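Local coordinates for protein epidermin leader peptide processing serine protease EpiP (Staphylococcus aureus subsp. aureus, PDB 3QFH) that probably cleaves the leader peptide from the precursor of the lantibiotic epidermin, acting as a subtilisin-like serine endopeptidase, at residues 122-127 / 392-397; 192-197 / 386-391; 343-348 / 378-383; 349-354 / 359-364. One frame throughout, in Å; residues are numbered along the deposited sequence.

Contact 1 of 4, residues 122-127 / 392-397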
loop_
_atom_site.group_PDB
_atom_site.type_symbol
_atom_site.label_atom_id
_atom_site.label_comp_id
_atom_site.label_asym_id
_atom_site.label_seq_id
_atom_site.Cartn_x
_atom_site.Cartn_y
_atom_site.Cartn_z
ATOM N N ALA A 122 -1.402 11.982 19.652
ATOM C CA ALA A 122 -1.373 11.218 18.396
ATOM C C ALA A 122 -0.447 10.016 18.487
ATOM O O ALA A 122 0.627 9.993 17.891
ATOM C CB ALA A 122 -0.946 12.127 17.253
ATOM N N ASN A 123 -0.903 8.995 19.190
ATOM C CA ASN A 123 -0.112 7.807 19.452
ATOM C C ASN A 123 -0.097 6.726 18.380
ATOM O O ASN A 123 0.826 5.921 18.341
ATOM C CB ASN A 123 -0.548 7.222 20.801
ATOM C CG ASN A 123 -0.297 8.196 21.948
ATOM O OD1 ASN A 123 0.575 9.066 21.846
ATOM N ND2 ASN A 123 -1.055 8.068 23.029
ATOM N N THR A 124 -1.100 6.688 17.519
ATOM C CA THR A 124 -1.112 5.673 16.469
ATOM C C THR A 124 0.040 5.861 15.470
ATOM O O THR A 124 0.321 6.974 15.023
ATOM C CB THR A 124 -2.440 5.648 15.705
ATOM O OG1 THR A 124 -3.470 5.185 16.576
ATOM C CG2 THR A 124 -2.371 4.716 14.503
ATOM N N LYS A 125 0.696 4.749 15.154
ATOM C CA LYS A 125 1.789 4.704 14.178
ATOM C C LYS A 125 1.281 4.228 12.852
ATOM O O LYS A 125 0.654 3.169 12.781
ATOM C CB LYS A 125 2.846 3.690 14.594
ATOM C CG LYS A 125 3.946 4.177 15.470
ATOM C CD LYS A 125 3.504 4.684 16.797
ATOM C CE LYS A 125 4.699 4.621 17.763
ATOM N NZ LYS A 125 5.968 5.077 17.083
ATOM N N ILE A 126 1.560 4.986 11.800
ATOM C CA ILE A 126 1.172 4.592 10.476
ATOM C C ILE A 126 2.395 3.935 9.795
ATOM O O ILE A 126 3.470 4.525 9.737
ATOM C CB ILE A 126 0.703 5.792 9.651
ATOM C CG1 ILE A 126 -0.418 6.543 10.377
ATOM C CG2 ILE A 126 0.236 5.345 8.262
ATOM C CD1 ILE A 126 -0.750 7.851 9.746
ATOM N N ALA A 127 2.224 2.712 9.316
ATOM C CA ALA A 127 3.280 2.030 8.615
ATOM C C ALA A 127 3.025 2.249 7.152
ATOM O O ALA A 127 1.866 2.226 6.683
ATOM C CB ALA A 127 3.300 0.537 8.943
ATOM N N ALA A 392 -6.415 9.147 8.078
ATOM C CA ALA A 392 -7.720 9.342 8.695
ATOM C C ALA A 392 -8.007 8.266 9.746
ATOM O O ALA A 392 -8.487 8.573 10.868
ATOM C CB ALA A 392 -8.839 9.373 7.605
ATOM N N LEU A 393 -7.702 7.005 9.416
ATOM C CA LEU A 393 -7.897 5.910 10.383
ATOM C C LEU A 393 -7.039 6.081 11.623
ATOM O O LEU A 393 -7.466 5.725 12.742
ATOM C CB LEU A 393 -7.618 4.564 9.735
ATOM C CG LEU A 393 -8.692 4.064 8.769
ATOM C CD1 LEU A 393 -8.138 2.985 7.869
ATOM C CD2 LEU A 393 -9.904 3.550 9.561
ATOM N N ALA A 394 -5.824 6.599 11.448
ATOM C CA ALA A 394 -4.963 6.849 12.597
ATOM C C ALA A 394 -5.620 7.904 13.492
ATOM O O ALA A 394 -5.628 7.782 14.732
ATOM C CB ALA A 394 -3.563 7.289 12.163
ATOM N N LEU A 395 -6.181 8.928 12.873
ATOM C CA LEU A 395 -6.872 9.998 13.623
ATOM C C LEU A 395 -8.094 9.486 14.372
ATOM O O LEU A 395 -8.341 9.871 15.519
ATOM C CB LEU A 395 -7.296 11.124 12.693
ATOM C CG LEU A 395 -6.197 11.939 11.998
ATOM C CD1 LEU A 395 -6.833 12.984 11.073
ATOM C CD2 LEU A 395 -5.294 12.594 13.039
ATOM N N ILE A 396 -8.858 8.621 13.715
ATOM C CA ILE A 396 -10.075 8.053 14.284
ATOM C C ILE A 396 -9.756 7.145 15.483
ATOM O O ILE A 396 -10.412 7.210 16.523
ATOM C CB ILE A 396 -10.872 7.293 13.207
ATOM C CG1 ILE A 396 -11.465 8.295 12.210
ATOM C CG2 ILE A 396 -11.988 6.461 13.858
ATOM C CD1 ILE A 396 -11.900 7.656 10.875
ATOM N N ILE A 397 -8.736 6.318 15.337
ATOM C CA ILE A 397 -8.314 5.441 16.434
ATOM C C ILE A 397 -7.905 6.267 17.663
ATOM O O ILE A 397 -8.272 5.946 18.815
ATOM C CB ILE A 397 -7.164 4.504 15.990
ATOM C CG1 ILE A 397 -7.686 3.508 14.937
ATOM C CG2 ILE A 397 -6.616 3.722 17.202
ATOM C CD1 ILE A 397 -6.574 2.719 14.161
#

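Contact 2 of 4, residues 192-197 / 386-391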
loop_
_atom_site.group_PDB
_atom_site.type_symbol
_atom_site.label_atom_id
_atom_site.label_comp_id
_atom_site.label_asym_id
_atom_site.label_seq_id
_atom_site.Cartn_x
_atom_site.Cartn_y
_atom_site.Cartn_z
ATOM N N ILE A 192 0.990 20.117 4.480
ATOM C CA ILE A 192 0.349 19.435 5.617
ATOM C C ILE A 192 -0.337 18.129 5.173
ATOM O O ILE A 192 -1.124 18.128 4.248
ATOM C CB ILE A 192 -0.743 20.306 6.265
ATOM C CG1 ILE A 192 -0.236 21.737 6.521
ATOM C CG2 ILE A 192 -1.246 19.634 7.522
ATOM C CD1 ILE A 192 0.923 21.821 7.425
ATOM N N GLY A 193 -0.019 17.027 5.832
ATOM C CA GLY A 193 -0.670 15.743 5.545
ATOM C C GLY A 193 -1.974 15.597 6.312
ATOM O O GLY A 193 -2.416 16.525 7.002
ATOM N N VAL A 194 -2.588 14.425 6.221
ATOM C CA VAL A 194 -3.869 14.193 6.890
ATOM C C VAL A 194 -3.687 14.090 8.386
ATOM O O VAL A 194 -4.506 14.592 9.132
ATOM C CB VAL A 194 -4.587 12.908 6.334
ATOM C CG1 VAL A 194 -5.898 12.605 7.111
ATOM C CG2 VAL A 194 -4.867 13.086 4.860
ATOM N N ALA A 195 -2.580 13.487 8.815
ATOM C CA ALA A 195 -2.299 13.246 10.223
ATOM C C ALA A 195 -0.946 13.848 10.594
ATOM O O ALA A 195 0.020 13.118 10.804
ATOM C CB ALA A 195 -2.309 11.693 10.496
ATOM N N PRO A 196 -0.877 15.187 10.707
ATOM C CA PRO A 196 0.382 15.903 10.920
ATOM C C PRO A 196 1.127 15.714 12.238
ATOM O O PRO A 196 2.279 16.138 12.325
ATOM C CB PRO A 196 -0.014 17.379 10.756
ATOM C CG PRO A 196 -1.474 17.424 10.968
ATOM C CD PRO A 196 -2.024 16.100 10.577
ATOM N N ASN A 197 0.494 15.095 13.236
ATOM C CA ASN A 197 1.137 14.858 14.532
ATOM C C ASN A 197 1.444 13.379 14.803
ATOM O O ASN A 197 2.001 13.044 15.826
ATOM C CB ASN A 197 0.259 15.421 15.650
ATOM C CG ASN A 197 -0.043 16.917 15.472
ATOM O OD1 ASN A 197 0.755 17.667 14.915
ATOM N ND2 ASN A 197 -1.209 17.338 15.946
ATOM N N THR A 386 -4.794 6.758 -1.108
ATOM C CA THR A 386 -4.729 5.764 -0.061
ATOM C C THR A 386 -4.124 6.270 1.248
ATOM O O THR A 386 -4.664 5.991 2.317
ATOM C CB THR A 386 -3.973 4.498 -0.595
ATOM O OG1 THR A 386 -4.638 4.026 -1.765
ATOM C CG2 THR A 386 -3.950 3.399 0.409
ATOM N N PRO A 387 -3.005 7.024 1.180
ATOM C CA PRO A 387 -2.441 7.536 2.439
ATOM C C PRO A 387 -3.355 8.478 3.184
ATOM O O PRO A 387 -3.221 8.600 4.422
ATOM C CB PRO A 387 -1.155 8.263 1.995
ATOM C CG PRO A 387 -1.294 8.417 0.508
ATOM C CD PRO A 387 -2.081 7.234 0.060
ATOM N N LYS A 388 -4.272 9.133 2.461
ATOM C CA LYS A 388 -5.260 10.025 3.084
ATOM C C LYS A 388 -6.212 9.237 3.993
ATOM O O LYS A 388 -6.552 9.674 5.115
ATOM C CB LYS A 388 -6.044 10.801 2.011
ATOM C CG LYS A 388 -5.211 11.805 1.212
ATOM C CD LYS A 388 -6.110 12.623 0.277
ATOM C CE LYS A 388 -5.325 13.681 -0.490
ATOM N NZ LYS A 388 -4.338 13.057 -1.390
ATOM N N VAL A 389 -6.616 8.061 3.510
ATOM C CA VAL A 389 -7.468 7.159 4.254
ATOM C C VAL A 389 -6.687 6.550 5.410
ATOM O O VAL A 389 -7.223 6.439 6.523
ATOM C CB VAL A 389 -8.072 6.062 3.361
ATOM C CG1 VAL A 389 -8.824 5.013 4.192
ATOM C CG2 VAL A 389 -8.989 6.687 2.287
ATOM N N SER A 390 -5.432 6.152 5.178
ATOM C CA SER A 390 -4.621 5.592 6.278
ATOM C C SER A 390 -4.475 6.629 7.393
ATOM O O SER A 390 -4.630 6.322 8.589
ATOM C CB SER A 390 -3.224 5.159 5.816
ATOM O OG SER A 390 -3.274 4.076 4.901
ATOM N N GLY A 391 -4.125 7.846 7.016
ATOM C CA GLY A 391 -4.001 8.929 7.993
ATOM C C GLY A 391 -5.278 9.163 8.779
ATOM O O GLY A 391 -5.238 9.348 9.999
#

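Contact 3 of 4, residues 343-348 / 378-383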
loop_
_atom_site.group_PDB
_atom_site.type_symbol
_atom_site.label_atom_id
_atom_site.label_comp_id
_atom_site.label_asym_id
_atom_site.label_seq_id
_atom_site.Cartn_x
_atom_site.Cartn_y
_atom_site.Cartn_z
ATOM N N GLY A 343 -6.343 12.674 -7.940
ATOM C CA GLY A 343 -6.055 13.451 -9.114
ATOM C C GLY A 343 -6.644 12.973 -10.413
ATOM O O GLY A 343 -7.476 12.091 -10.449
ATOM N N SER A 344 -6.201 13.598 -11.492
ATOM C CA SER A 344 -6.686 13.269 -12.819
ATOM C C SER A 344 -5.738 13.843 -13.868
ATOM O O SER A 344 -4.940 14.745 -13.568
ATOM C CB SER A 344 -8.083 13.882 -13.027
ATOM O OG SER A 344 -8.534 13.720 -14.369
ATOM N N PHE A 345 -5.832 13.312 -15.086
ATOM C CA PHE A 345 -5.058 13.808 -16.219
ATOM C C PHE A 345 -5.999 14.215 -17.339
ATOM O O PHE A 345 -5.568 14.360 -18.485
ATOM C CB PHE A 345 -4.030 12.775 -16.723
ATOM C CG PHE A 345 -2.907 12.524 -15.753
ATOM C CD1 PHE A 345 -1.949 13.483 -15.534
ATOM C CD2 PHE A 345 -2.817 11.335 -15.066
ATOM C CE1 PHE A 345 -0.916 13.270 -14.609
ATOM C CE2 PHE A 345 -1.786 11.109 -14.162
ATOM C CZ PHE A 345 -0.835 12.080 -13.942
ATOM N N ALA A 346 -7.275 14.440 -17.000
ATOM C CA ALA A 346 -8.278 14.838 -18.003
ATOM C C ALA A 346 -7.859 16.105 -18.736
ATOM O O ALA A 346 -7.951 16.184 -19.938
ATOM C CB ALA A 346 -9.643 15.018 -17.363
ATOM N N TYR A 347 -7.391 17.101 -17.996
ATOM C CA TYR A 347 -6.958 18.338 -18.607
ATOM C C TYR A 347 -5.784 18.152 -19.548
ATOM O O TYR A 347 -5.759 18.743 -20.623
ATOM C CB TYR A 347 -6.553 19.359 -17.563
ATOM C CG TYR A 347 -7.680 20.038 -16.861
ATOM C CD1 TYR A 347 -8.783 20.553 -17.575
ATOM C CD2 TYR A 347 -7.606 20.280 -15.506
ATOM C CE1 TYR A 347 -9.798 21.223 -16.918
ATOM C CE2 TYR A 347 -8.595 20.953 -14.853
ATOM C CZ TYR A 347 -9.682 21.420 -15.546
ATOM O OH TYR A 347 -10.640 22.075 -14.846
ATOM N N LEU A 348 -4.814 17.354 -19.126
ATOM C CA LEU A 348 -3.630 17.066 -19.925
ATOM C C LEU A 348 -4.040 16.432 -21.229
ATOM O O LEU A 348 -3.603 16.854 -22.303
ATOM C CB LEU A 348 -2.667 16.152 -19.160
ATOM C CG LEU A 348 -1.453 15.606 -19.926
ATOM C CD1 LEU A 348 -0.611 16.743 -20.455
ATOM C CD2 LEU A 348 -0.631 14.682 -19.027
ATOM N N TYR A 378 4.125 17.589 -8.196
ATOM C CA TYR A 378 2.712 17.340 -8.537
ATOM C C TYR A 378 2.596 15.942 -9.173
ATOM O O TYR A 378 3.270 15.654 -10.169
ATOM C CB TYR A 378 2.184 18.396 -9.525
ATOM C CG TYR A 378 1.775 19.693 -8.860
ATOM C CD1 TYR A 378 0.512 19.815 -8.292
ATOM C CD2 TYR A 378 2.640 20.788 -8.787
ATOM C CE1 TYR A 378 0.110 20.976 -7.660
ATOM C CE2 TYR A 378 2.234 21.979 -8.142
ATOM C CZ TYR A 378 0.968 22.047 -7.586
ATOM O OH TYR A 378 0.516 23.157 -6.953
ATOM N N GLN A 379 1.780 15.069 -8.575
ATOM C CA GLN A 379 1.567 13.718 -9.094
ATOM C C GLN A 379 0.091 13.343 -9.001
ATOM O O GLN A 379 -0.729 14.114 -8.503
ATOM C CB GLN A 379 2.406 12.713 -8.314
ATOM C CG GLN A 379 3.899 12.858 -8.536
ATOM C CD GLN A 379 4.357 12.176 -9.789
ATOM O OE1 GLN A 379 4.469 10.955 -9.826
ATOM N NE2 GLN A 379 4.650 12.951 -10.817
ATOM N N ALA A 380 -0.243 12.160 -9.499
ATOM C CA ALA A 380 -1.611 11.680 -9.443
ATOM C C ALA A 380 -1.599 10.176 -9.330
ATOM O O ALA A 380 -0.632 9.530 -9.706
ATOM C CB ALA A 380 -2.385 12.110 -10.666
ATOM N N GLY A 381 -2.659 9.611 -8.781
ATOM C CA GLY A 381 -2.736 8.153 -8.687
ATOM C C GLY A 381 -3.377 7.707 -7.416
ATOM O O GLY A 381 -3.475 8.483 -6.465
ATOM N N THR A 382 -3.827 6.453 -7.396
ATOM C CA THR A 382 -4.467 5.901 -6.209
ATOM C C THR A 382 -3.497 5.864 -5.049
ATOM O O THR A 382 -3.917 5.865 -3.903
ATOM C CB THR A 382 -5.035 4.460 -6.455
ATOM O OG1 THR A 382 -4.007 3.603 -6.955
ATOM C CG2 THR A 382 -6.204 4.479 -7.443
ATOM N N SER A 383 -2.196 5.814 -5.348
ATOM C CA SER A 383 -1.164 5.771 -4.304
ATOM C C SER A 383 -1.169 7.081 -3.503
ATOM O O SER A 383 -0.608 7.139 -2.434
ATOM C CB SER A 383 0.230 5.501 -4.904
ATOM O OG SER A 383 0.726 6.623 -5.637
#

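Contact 4 of 4, residues 349-354 / 359-364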
loop_
_atom_site.group_PDB
_atom_site.type_symbol
_atom_site.label_atom_id
_atom_site.label_comp_id
_atom_site.label_asym_id
_atom_site.label_seq_id
_atom_site.Cartn_x
_atom_site.Cartn_y
_atom_site.Cartn_z
ATOM N N ASN A 349 -4.915 15.439 -21.141
ATOM C CA ASN A 349 -5.412 14.766 -22.343
ATOM C C ASN A 349 -6.251 15.702 -23.218
ATOM O O ASN A 349 -6.254 15.563 -24.433
ATOM C CB ASN A 349 -6.215 13.518 -21.963
ATOM C CG ASN A 349 -5.356 12.465 -21.236
ATOM O OD1 ASN A 349 -4.226 12.199 -21.630
ATOM N ND2 ASN A 349 -5.903 11.867 -20.187
ATOM N N GLN A 350 -6.951 16.661 -22.614
ATOM C CA GLN A 350 -7.793 17.592 -23.389
ATOM C C GLN A 350 -7.007 18.745 -24.023
ATOM O O GLN A 350 -7.299 19.150 -25.145
ATOM C CB GLN A 350 -8.905 18.189 -22.504
ATOM C CG GLN A 350 -9.726 19.290 -23.200
ATOM C CD GLN A 350 -10.765 19.963 -22.306
ATOM O OE1 GLN A 350 -10.811 19.755 -21.084
ATOM N NE2 GLN A 350 -11.598 20.797 -22.920
ATOM N N PHE A 351 -6.023 19.280 -23.302
ATOM C CA PHE A 351 -5.271 20.446 -23.787
ATOM C C PHE A 351 -3.817 20.254 -24.193
ATOM O O PHE A 351 -3.200 21.212 -24.632
ATOM C CB PHE A 351 -5.301 21.555 -22.733
ATOM C CG PHE A 351 -6.672 22.043 -22.410
ATOM C CD1 PHE A 351 -7.465 22.602 -23.403
ATOM C CD2 PHE A 351 -7.154 21.992 -21.113
ATOM C CE1 PHE A 351 -8.721 23.068 -23.118
ATOM C CE2 PHE A 351 -8.405 22.451 -20.823
ATOM C CZ PHE A 351 -9.200 22.992 -21.831
ATOM N N GLY A 352 -3.253 19.062 -24.056
ATOM C CA GLY A 352 -1.847 18.870 -24.417
ATOM C C GLY A 352 -0.895 19.430 -23.371
ATOM O O GLY A 352 -1.282 20.236 -22.531
ATOM N N VAL A 353 0.361 19.017 -23.457
ATOM C CA VAL A 353 1.390 19.359 -22.473
ATOM C C VAL A 353 1.588 20.858 -22.231
ATOM O O VAL A 353 1.557 21.313 -21.097
ATOM C CB VAL A 353 2.747 18.735 -22.887
ATOM C CG1 VAL A 353 3.861 19.182 -21.950
ATOM C CG2 VAL A 353 2.643 17.220 -22.913
ATOM N N ASP A 354 1.795 21.606 -23.300
ATOM C CA ASP A 354 2.068 23.047 -23.205
ATOM C C ASP A 354 1.023 23.779 -22.356
ATOM O O ASP A 354 1.335 24.325 -21.303
ATOM C CB ASP A 354 2.161 23.653 -24.621
ATOM C CG ASP A 354 2.439 25.155 -24.613
ATOM O OD1 ASP A 354 2.534 25.759 -23.508
ATOM O OD2 ASP A 354 2.561 25.739 -25.719
ATOM N N GLU A 359 -0.707 26.964 -18.307
ATOM C CA GLU A 359 -1.964 27.697 -18.075
ATOM C C GLU A 359 -2.723 27.227 -16.835
ATOM O O GLU A 359 -3.937 27.370 -16.739
ATOM C CB GLU A 359 -2.854 27.698 -19.314
ATOM C CG GLU A 359 -2.224 28.411 -20.516
ATOM C CD GLU A 359 -3.219 28.636 -21.661
ATOM O OE1 GLU A 359 -4.441 28.456 -21.447
ATOM O OE2 GLU A 359 -2.785 28.998 -22.776
ATOM N N GLY A 360 -2.003 26.643 -15.887
ATOM C CA GLY A 360 -2.574 26.303 -14.599
ATOM C C GLY A 360 -3.325 25.002 -14.392
ATOM O O GLY A 360 -3.685 24.686 -13.254
ATOM N N TYR A 361 -3.521 24.212 -15.438
ATOM C CA TYR A 361 -4.338 23.006 -15.294
ATOM C C TYR A 361 -3.707 21.911 -14.408
ATOM O O TYR A 361 -4.390 21.306 -13.569
ATOM C CB TYR A 361 -4.732 22.466 -16.657
ATOM C CG TYR A 361 -5.571 23.430 -17.480
ATOM C CD1 TYR A 361 -6.946 23.563 -17.263
ATOM C CD2 TYR A 361 -4.996 24.189 -18.488
ATOM C CE1 TYR A 361 -7.719 24.447 -18.038
ATOM C CE2 TYR A 361 -5.753 25.069 -19.262
ATOM C CZ TYR A 361 -7.110 25.194 -19.032
ATOM O OH TYR A 361 -7.840 26.069 -19.805
ATOM N N MET A 362 -2.418 21.666 -14.580
ATOM C CA MET A 362 -1.721 20.671 -13.787
ATOM C C MET A 362 -2.010 20.850 -12.301
ATOM O O MET A 362 -2.298 19.879 -11.598
ATOM C CB MET A 362 -0.213 20.760 -14.026
ATOM C CG MET A 362 0.609 19.824 -13.137
ATOM S SD MET A 362 2.406 20.019 -13.292
ATOM C CE MET A 362 2.681 21.676 -12.648
ATOM N N HIS A 363 -1.951 22.105 -11.852
ATOM C CA HIS A 363 -2.144 22.474 -10.443
ATOM C C HIS A 363 -3.552 22.194 -9.912
ATOM O O HIS A 363 -3.738 21.956 -8.720
ATOM C CB HIS A 363 -1.810 23.962 -10.247
ATOM C CG HIS A 363 -0.454 24.342 -10.769
ATOM N ND1 HIS A 363 -0.227 24.639 -12.098
ATOM C CD2 HIS A 363 0.744 24.452 -10.146
ATOM C CE1 HIS A 363 1.052 24.928 -12.265
ATOM N NE2 HIS A 363 1.661 24.816 -11.097
ATOM N N LYS A 364 -4.529 22.271 -10.798
ATOM C CA LYS A 364 -5.913 22.033 -10.456
ATOM C C LYS A 364 -6.276 20.547 -10.336
ATOM O O LYS A 364 -7.098 20.198 -9.486
ATOM C CB LYS A 364 -6.821 22.683 -11.506
ATOM C CG LYS A 364 -6.756 24.205 -11.500
ATOM C CD LYS A 364 -7.653 24.788 -12.586
ATOM C CE LYS A 364 -7.621 26.319 -12.587
ATOM N NZ LYS A 364 -8.404 26.897 -13.724
#

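Contact 1 of 4, residues 122-127 / 392-397
Thr-124 and Ala-394 meet where, in the subtilisin-like α/β fold, the segment leading into strand 126-130 of the parallel sheet lies against helix 382-400, and together they bury most of the surface of this contact. Their CA atoms are 5.6 Å apart, a close approach that the small alanine side chain permits. The methyl CB of Ala-394 points at the other segment and is met by Thr-124 CG2 at 3.7 Å and by Ile-126 CG1, also at 3.7 Å, with CD1 of the same isoleucine just beyond. Ile-126 does not set out directly for the helix; its CG1 branch, lying beside its own backbone N (chi1 -55°), carries the chain end round to the alanine.

The threonine divides its two branches between different neighbours. With CG2 anti to the backbone N, the methyl faces Ala-394, while OG1 is turned toward the next turn of the helix and hydrogen-bonds Asp-398 OD1. Thus a buried hydroxyl is satisfied by the helix it packs on. Ile-126 is held in the sheet by backbone bonds to Lys-199 and Thr-201, and Ala-409 of helix 406-416 also packs on Ile-397. The side chains of Thr-124 and Ile-397 cross at about a right angle, and Thr-124 OG1 comes to 3.5 Å from Ile-397 CG2.

Contact 2 of 4, residues 192-197 / 386-391
Val-194 directs its CB toward helix 382-400, and its methyls rest on the backbone between Lys-388 and Gly-391, one turn of helix. The two methyls divide the work. CG2, beside the backbone N, lies 3.6 Å from Lys-388 CA and also reaches the start of that side chain, with CB at 3.8 Å; CG1, anti to the backbone N (chi1 176°), is 3.6 Å from Lys-388 O and 3.9 Å from Gly-391 C. Gly-391, with no side chain, lets the loop come to 5.1 Å between the CA atoms of Ala-195 and Gly-391. Ala-195 CB completes the contact, 3.8 Å from Gly-391 O.

Lys-388 offers the valine only the base of its chain. Its far end leads away to a polar cluster, where NZ forms a salt bridge with Asp-104 and hydrogen bonds with partners that include Gln-184, which probably favours the charged form of this buried amine. Met-105 and Ile-108 of helix 103-108 pack on both Val-194 and Lys-388. In the subtilisin-like α/β fold the long helix that starts at the presumed catalytic serine runs through the core, and the loop before strand 200-204 packs on it here.

Contact 3 of 4, residues 343-348 / 378-383
Close to the presumed catalytic serine of this subtilisin-like protease, Ala-380 packs against Gly-343 and Phe-345 on the approach to helix 382-400. Ser-383, at the end of the same segment, hydrogen-bonds His-177 NE2, an arrangement consistent with the Ser-His-Asp triad of the family, in which Asp-130 would be the third member. The contact itself lies a few residues upstream and is built round one methyl group.

Ala-380 CB points across to residues 343-345. Phe-345 meets it with the far end of its ring: CZ is 3.6 Å away and CE2 3.7 Å, the methyl lying oblique to the ring. The phenylalanine leaves its backbone at a slant to the alanine, and its CG, placed beside the backbone N (chi1 -68°), brings the CZ end of the ring up to the methyl. On the backbone side, Gly-343 CA and Ser-344 N each stand 4.2 Å from the same CB. Gly-343, without a side chain, lets the backbones come to 4.8 Å between its CA and that of Ala-380; its positive phi (103°) also suits glycine.

Ser-344, between Gly-343 and Phe-345, is held by polar bonds. Its OG accepts from Ala-346 N at 3.0 Å, an ST turn at the start of helix 346-358, and is also hydrogen-bonded to Glu-327. A backbone bond between Gly-381 and Gly-342, the residue just before 343-348, ties the two runs of backbone together beside the methyl. The contact is thus made by van der Waals packing, mostly of apolar groups, while hydrogen bonds to neighbouring parts fix the backbone on which Ala-380 and Phe-345 are presented.

Contact 4 of 4, residues 349-354 / 359-364
Phe-351 and Tyr-361 bring their rings together between helix 346-358 and the short helix 361-365 that follows it, and they account for most of the buried surface. Followed outward, the phenylalanine first directs CB toward the second segment. CG then lies beside the backbone N, anti to the carbonyl carbon (chi1 -61°), and this sends one side of the ring, CD2 and CE2, across the tyrosine. CD2 sits over the centre of the Tyr-361 ring, 3.7 Å above its plane. The next atom, CE2, makes the nearest approach, 3.5 Å from Tyr-361 CE1 and as close to CZ of that ring. At the tip, CZ of Phe-351 passes beside the phenol oxygen, 3.9 Å from Tyr-361 OH.

The tyrosine therefore receives the phenylalanine over one face, but the two planes are inclined by 31° with centroids 4.5 Å apart, an oblique meeting of rings. The side chains as a whole cross at about a right angle. Gln-350, the preceding residue, lays CD against one face of the Phe-351 ring, 3.4 Å above the plane and toward its rim. Tyr-361 also meets Tyr-347 and Trp-356, which extend the aromatic cluster, and touches Lys-355.

Farther along, Asp-354 and Glu-359 come near each other; their like-charged carboxylates do not touch, and Asp-354 OD1 takes a hydrogen bond from Asn-358 ND2. The whole is a pair of consecutive helices joined by a short turn at Glu-359 and Gly-360, with an aromatic pair packed between them, on the surface of the subtilisin-like domain.

How the contacts relate
Contacts 1 and 2 are buried, contact 3 partly so, and contact 4 lies at the surface. Helix 382-400 runs through the first three: contacts 1 and 2 take successive turns of it and touch each other, their centres about 9 Å apart, whereas contact 3 uses the segment leading into its start. Helix 346-358 similarly joins contacts 3 and 4, which touch through Tyr-378 and His-363, with centres about 11 Å apart. Contacts 1 to 3 all bring backbones close at an alanine or glycine, and in the two buried ones polar side-chain ends are satisfied by outside partners; aromatic rings enter in contact 3 and carry contact 4.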